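Local coordinates for thioredoxin reductase (Clostridium acetobutylicum ATCC 824, PDB 6GNA), which probably passes electrons from ferredoxin through its bound FAD and a redox-active disulfide to thioredoxin, without using a pyridine nucleotide, at residues K145-G151 against A167-V173; G130-A135 against D215-L220. All coordinates share one frame; numbering follows the deposited sequence. Where two conformers were deposited one is given.

Contact 1: K145-G151 against A167-V173; sequences KIVTIVG and ASKVYYV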
loop_
_atom_site.group_PDB
_atom_site.type_symbol
_atom_site.label_atom_id
_atom_site.label_comp_id
_atom_site.label_asym_id
_atom_site.label_seq_id
_atom_site.Cartn_x
_atom_site.Cartn_y
_atom_site.Cartn_z
ATOM N N LYS A 145 -8.575 42.225 -20.398
ATOM C CA LYS A 145 -7.309 42.359 -19.692
ATOM C C LYS A 145 -6.246 41.483 -20.351
ATOM O O LYS A 145 -6.522 40.704 -21.267
ATOM C CB LYS A 145 -7.481 42.012 -18.202
ATOM C CG LYS A 145 -8.474 42.932 -17.466
ATOM C CD LYS A 145 -8.432 42.748 -15.953
ATOM C CE LYS A 145 -9.289 43.790 -15.233
ATOM N NZ LYS A 145 -9.385 43.521 -13.771
ATOM N N ILE A 146 -5.008 41.631 -19.886
ATOM C CA ILE A 146 -3.877 40.879 -20.417
ATOM C C ILE A 146 -3.678 39.637 -19.561
ATOM O O ILE A 146 -3.617 39.728 -18.328
ATOM C CB ILE A 146 -2.603 41.739 -20.421
ATOM C CG1 ILE A 146 -2.816 43.013 -21.253
ATOM C CG2 ILE A 146 -1.417 40.934 -20.942
ATOM C CD1 ILE A 146 -1.719 44.030 -21.080
ATOM N N VAL A 147 -3.552 38.484 -20.207
ATOM C CA VAL A 147 -3.403 37.208 -19.511
ATOM C C VAL A 147 -2.174 36.480 -20.039
ATOM O O VAL A 147 -1.978 36.375 -21.259
ATOM C CB VAL A 147 -4.656 36.326 -19.668
ATOM C CG1 VAL A 147 -4.436 34.950 -19.044
ATOM C CG2 VAL A 147 -5.857 37.009 -19.034
ATOM N N THR A 148 -1.366 35.957 -19.122
ATOM C CA THR A 148 -0.219 35.126 -19.441
ATOM C C THR A 148 -0.469 33.737 -18.875
ATOM O O THR A 148 -0.782 33.588 -17.686
ATOM C CB THR A 148 1.055 35.724 -18.851
ATOM O OG1 THR A 148 1.275 37.010 -19.435
ATOM C CG2 THR A 148 2.249 34.854 -19.173
ATOM N N ILE A 149 -0.342 32.732 -19.723
ATOM C CA ILE A 149 -0.474 31.339 -19.309
ATOM C C ILE A 149 0.889 30.682 -19.394
ATOM O O ILE A 149 1.510 30.656 -20.466
ATOM C CB ILE A 149 -1.492 30.586 -20.171
ATOM C CG1 ILE A 149 -2.891 31.106 -19.847
ATOM C CG2 ILE A 149 -1.403 29.079 -19.934
ATOM C CD1 ILE A 149 -3.918 30.656 -20.825
ATOM N N VAL A 150 1.331 30.130 -18.269
ATOM C CA VAL A 150 2.537 29.314 -18.190
ATOM C C VAL A 150 2.047 27.869 -18.235
ATOM O O VAL A 150 1.466 27.358 -17.275
ATOM C CB VAL A 150 3.355 29.637 -16.940
ATOM C CG1 VAL A 150 4.658 28.883 -16.961
ATOM C CG2 VAL A 150 3.622 31.132 -16.862
ATOM N N GLY A 151 2.235 27.225 -19.385
ATOM C CA GLY A 151 1.604 25.945 -19.676
ATOM C C GLY A 151 2.582 24.793 -19.529
ATOM O O GLY A 151 3.627 24.769 -20.176
ATOM N N ALA A 167 -9.785 37.959 -23.315
ATOM C CA ALA A 167 -8.707 38.846 -22.922
ATOM C C ALA A 167 -8.304 39.751 -24.077
ATOM O O ALA A 167 -8.485 39.424 -25.254
ATOM C CB ALA A 167 -7.497 38.015 -22.487
ATOM N N SER A 168 -7.791 40.934 -23.728
ATOM C CA SER A 168 -7.261 41.828 -24.751
ATOM C C SER A 168 -5.985 41.287 -25.380
ATOM O O SER A 168 -5.652 41.664 -26.508
ATOM C CB SER A 168 -6.972 43.192 -24.131
ATOM O OG SER A 168 -6.122 43.039 -23.001
ATOM N N LYS A 169 -5.259 40.426 -24.673
ATOM C CA LYS A 169 -3.994 39.896 -25.157
ATOM C C LYS A 169 -3.701 38.638 -24.353
ATOM O O LYS A 169 -3.864 38.642 -23.133
ATOM C CB LYS A 169 -2.871 40.915 -24.936
ATOM C CG LYS A 169 -1.466 40.412 -25.236
ATOM C CD LYS A 169 -1.218 40.258 -26.728
ATOM C CE LYS A 169 0.239 39.919 -27.009
ATOM N NZ LYS A 169 0.540 39.771 -28.458
ATOM N N VAL A 170 -3.283 37.572 -25.036
ATOM C CA VAL A 170 -2.918 36.306 -24.395
ATOM C C VAL A 170 -1.490 35.946 -24.788
ATOM O O VAL A 170 -1.168 35.864 -25.977
ATOM C CB VAL A 170 -3.861 35.152 -24.788
ATOM C CG1 VAL A 170 -3.444 33.834 -24.098
ATOM C CG2 VAL A 170 -5.315 35.500 -24.466
ATOM N N TYR A 171 -0.639 35.726 -23.791
ATOM C CA TYR A 171 0.690 35.171 -23.990
ATOM C C TYR A 171 0.691 33.739 -23.493
ATOM O O TYR A 171 0.101 33.434 -22.452
ATOM C CB TYR A 171 1.730 35.935 -23.169
ATOM C CG TYR A 171 1.863 37.401 -23.499
ATOM C CD1 TYR A 171 2.558 37.816 -24.622
ATOM C CD2 TYR A 171 1.324 38.371 -22.669
ATOM C CE1 TYR A 171 2.694 39.160 -24.921
ATOM C CE2 TYR A 171 1.459 39.711 -22.956
ATOM C CZ TYR A 171 2.145 40.100 -24.082
ATOM O OH TYR A 171 2.282 41.444 -24.365
ATOM N N TYR A 172 1.382 32.864 -24.225
ATOM C CA TYR A 172 1.564 31.471 -23.820
ATOM C C TYR A 172 3.051 31.177 -23.674
ATOM O O TYR A 172 3.816 31.311 -24.633
ATOM C CB TYR A 172 0.925 30.510 -24.816
ATOM C CG TYR A 172 0.897 29.066 -24.348
ATOM C CD1 TYR A 172 -0.030 28.656 -23.406
ATOM C CD2 TYR A 172 1.779 28.115 -24.850
ATOM C CE1 TYR A 172 -0.088 27.366 -22.971
ATOM C CE2 TYR A 172 1.728 26.807 -24.408
ATOM C CZ TYR A 172 0.793 26.450 -23.462
ATOM O OH TYR A 172 0.693 25.167 -23.000
ATOM N N VAL A 173 3.446 30.770 -22.476
ATOM C CA VAL A 173 4.827 30.436 -22.144
ATOM C C VAL A 173 4.902 28.921 -21.981
ATOM O O VAL A 173 4.530 28.396 -20.924
ATOM C CB VAL A 173 5.275 31.138 -20.854
ATOM C CG1 VAL A 173 6.730 30.854 -20.568
ATOM C CG2 VAL A 173 5.062 32.647 -20.945
#
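The phenol ring of Y171 lies across two side chains of K145-G151, its position set by chi1 of -61°, which places CG beside the backbone N and turns the ring back toward the start of the strand. I146 CG2 meets the ring at its edge, near the ring plane, 3.7 Å from Y171 CE2. T148 OG1 approaches obliquely, 3.5 Å from Y171 CD2, and has its polar partner in T214. Over one ring face K169 extends its CD, offset toward the rim, while its ammonium forms a salt bridge with E187.

Beneath these side chains the backbones run as parallel neighbours, their axes 4.7 Å apart and inclined by 17°. Pairing alternates as parallel sheets require: I149 gives its N-H to Y171 O and receives that of V173 at I149 O, the latter bond 2.8 Å long. With helix 155-163 between them, the strands form a beta-alpha-beta crossover of a Rossmann-like domain of the pyridine nucleotide-disulphide oxidoreductase family.

On the face of the sheet that bears V170, I149 meets Y172. I149 CG2 lies 3.7 Å from Y172 CE1, oblique to the ring. Because CG of Y172 is anti to the backbone N (chi1 -171°), the ring swings forward along the strand, bringing Y172 OH to within 3.5 Å of G151 CA; that hydroxyl is hydrogen-bonded to Y176. A156 and A160 of the helix touch Y172, with A160 also packing on I149. At the strand's end, the 3.0 Å bond from G151 N to V173 O has its donor tilted out of the carbonyl plane.

Contact 2: G130-A135 against D215-L220; sequences GVGYCA and DGVFVL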
loop_
_atom_site.group_PDB
_atom_site.type_symbol
_atom_site.label_atom_id
_atom_site.label_comp_id
_atom_site.label_asym_id
_atom_site.label_seq_id
_atom_site.Cartn_x
_atom_site.Cartn_y
_atom_site.Cartn_z
ATOM N N GLY A 130 -4.194 37.908 -8.906
ATOM C CA GLY A 130 -3.684 37.879 -10.263
ATOM C C GLY A 130 -3.104 36.547 -10.685
ATOM O O GLY A 130 -2.976 36.298 -11.889
ATOM N N VAL A 131 -2.743 35.683 -9.740
ATOM C CA VAL A 131 -2.248 34.339 -10.040
ATOM C C VAL A 131 -3.356 33.341 -9.762
ATOM O O VAL A 131 -4.026 33.405 -8.723
ATOM C CB VAL A 131 -0.992 34.008 -9.210
ATOM C CG1 VAL A 131 -0.603 32.511 -9.350
ATOM C CG2 VAL A 131 0.157 34.924 -9.610
ATOM N N GLY A 132 -3.512 32.373 -10.660
ATOM C CA GLY A 132 -4.436 31.282 -10.433
ATOM C C GLY A 132 -3.978 30.028 -11.149
ATOM O O GLY A 132 -3.020 30.040 -11.925
ATOM N N TYR A 133 -4.697 28.937 -10.879
ATOM C CA TYR A 133 -4.381 27.622 -11.414
ATOM C C TYR A 133 -5.410 27.118 -12.416
ATOM O O TYR A 133 -5.299 25.973 -12.887
ATOM C CB TYR A 133 -4.241 26.635 -10.252
ATOM C CG TYR A 133 -3.105 27.012 -9.339
ATOM C CD1 TYR A 133 -1.787 26.938 -9.785
ATOM C CD2 TYR A 133 -3.338 27.465 -8.052
ATOM C CE1 TYR A 133 -0.729 27.292 -8.958
ATOM C CE2 TYR A 133 -2.284 27.825 -7.217
ATOM C CZ TYR A 133 -0.983 27.723 -7.676
ATOM O OH TYR A 133 0.061 28.084 -6.844
ATOM N N CYS A 134 -6.429 27.913 -12.718
ATOM C CA CYS A 134 -7.414 27.553 -13.730
ATOM C C CYS A 134 -7.784 28.806 -14.514
ATOM O O CYS A 134 -8.493 29.680 -13.999
ATOM C CB CYS A 134 -8.653 26.962 -13.074
ATOM S SG CYS A 134 -9.805 26.364 -14.316
ATOM N N ALA A 135 -7.328 28.879 -15.762
ATOM C CA ALA A 135 -7.583 30.063 -16.573
ATOM C C ALA A 135 -9.039 30.132 -17.015
ATOM O O ALA A 135 -9.668 31.195 -16.947
ATOM C CB ALA A 135 -6.650 30.090 -17.782
ATOM N N ASP A 215 -2.016 41.267 -16.508
ATOM C CA ASP A 215 -2.931 41.385 -15.379
ATOM C C ASP A 215 -3.140 40.055 -14.668
ATOM O O ASP A 215 -3.375 40.034 -13.453
ATOM C CB ASP A 215 -4.277 41.941 -15.849
ATOM C CG ASP A 215 -4.146 43.297 -16.491
ATOM O OD1 ASP A 215 -3.742 44.253 -15.787
ATOM O OD2 ASP A 215 -4.438 43.413 -17.699
ATOM N N GLY A 216 -3.055 38.949 -15.391
ATOM C CA GLY A 216 -3.159 37.638 -14.784
ATOM C C GLY A 216 -2.015 36.755 -15.233
ATOM O O GLY A 216 -1.501 36.886 -16.341
ATOM N N VAL A 217 -1.607 35.860 -14.339
ATOM C CA VAL A 217 -0.683 34.781 -14.657
ATOM C C VAL A 217 -1.332 33.493 -14.193
ATOM O O VAL A 217 -1.613 33.333 -12.995
ATOM C CB VAL A 217 0.696 34.950 -13.994
ATOM C CG1 VAL A 217 1.573 33.709 -14.259
ATOM C CG2 VAL A 217 1.380 36.224 -14.498
ATOM N N PHE A 218 -1.576 32.583 -15.124
ATOM C CA PHE A 218 -2.099 31.267 -14.799
ATOM C C PHE A 218 -1.020 30.214 -14.976
ATOM O O PHE A 218 -0.418 30.090 -16.051
ATOM C CB PHE A 218 -3.341 30.936 -15.623
ATOM C CG PHE A 218 -4.507 31.811 -15.285
ATOM C CD1 PHE A 218 -5.278 31.545 -14.168
ATOM C CD2 PHE A 218 -4.811 32.922 -16.056
ATOM C CE1 PHE A 218 -6.350 32.366 -13.830
ATOM C CE2 PHE A 218 -5.880 33.754 -15.724
ATOM C CZ PHE A 218 -6.649 33.475 -14.608
ATOM N N VAL A 219 -0.814 29.426 -13.926
ATOM C CA VAL A 219 0.179 28.369 -13.897
ATOM C C VAL A 219 -0.595 27.066 -14.062
ATOM O O VAL A 219 -1.322 26.658 -13.149
ATOM C CB VAL A 219 0.945 28.430 -12.568
ATOM C CG1 VAL A 219 1.812 27.215 -12.383
ATOM C CG2 VAL A 219 1.763 29.726 -12.506
ATOM N N LEU A 220 -0.488 26.436 -15.237
ATOM C CA LEU A 220 -1.369 25.326 -15.624
ATOM C C LEU A 220 -0.585 24.024 -15.732
ATOM O O LEU A 220 0.096 23.765 -16.732
ATOM C CB LEU A 220 -2.120 25.630 -16.911
ATOM C CG LEU A 220 -3.011 26.879 -16.888
ATOM C CD1 LEU A 220 -3.823 26.899 -18.180
ATOM C CD2 LEU A 220 -3.915 26.910 -15.649
#
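Carbonyl oxygen G130 O receives the N-H of V217 at 2.8 Å, with an N-H...O angle of 164°, and takes a CA-H...O contact from G216 CA at 3.2 Å. Two further bonds, G132 N to V217 O and V219 N to G132 O, continue this parallel ladder and join the short edge strand 131-132 to strand 216-220.

Beyond the ladder, residues 133-135 bend across the side chains of 218-220. With F218 CG anti to its carbonyl carbon (chi1 -67°), the ring lies under A135 CA, which sits 3.6 Å above the F218 centroid, 11° off the normal: a CH-pi contact over the face. A135 CB adds packing at F218 CG, 3.7 Å away, and Y142 meets the same ring edge-to-face. Y133 lies beside V219, both side chains pointing the same way, with V219 O at the ring edge, 3.4 Å from Y133 CD1; the phenol OH is hydrogen-bonded to E123. L220 packs its CD2 methyl against Y133 O at 3.2 Å.

F218 CE1, 3.4 Å from C134 O, and L220 CD2, 4.0 Å from C134 N, back the turn whose C134 SG is bonded to C137 SG, as in the CxxC redox disulfide of thioredoxin reductases.

Strand 216-220 of contact 2 runs next to strand 146-151 of contact 1, so the contacts share one parallel sheet, their centres about 9 Å apart. F218 joins them through its backbone: V150 N lies 2.8 Å from F218 O and T148 O 2.9 Å from F218 N, both probable hydrogen bonds. Where both segments begin, K145 CB packs on D215 OD2 at 3.4 Å, an oxygen that accepts a hydrogen bond from I146 N. Contact 1 is nested within the loop that contact 2 closes. The Y133 side chain in contact 2 lies about 10 Å from FAD, and the glycine G151 of contact 1 about 14 Å; contact 2 also holds C134 of the disulfide.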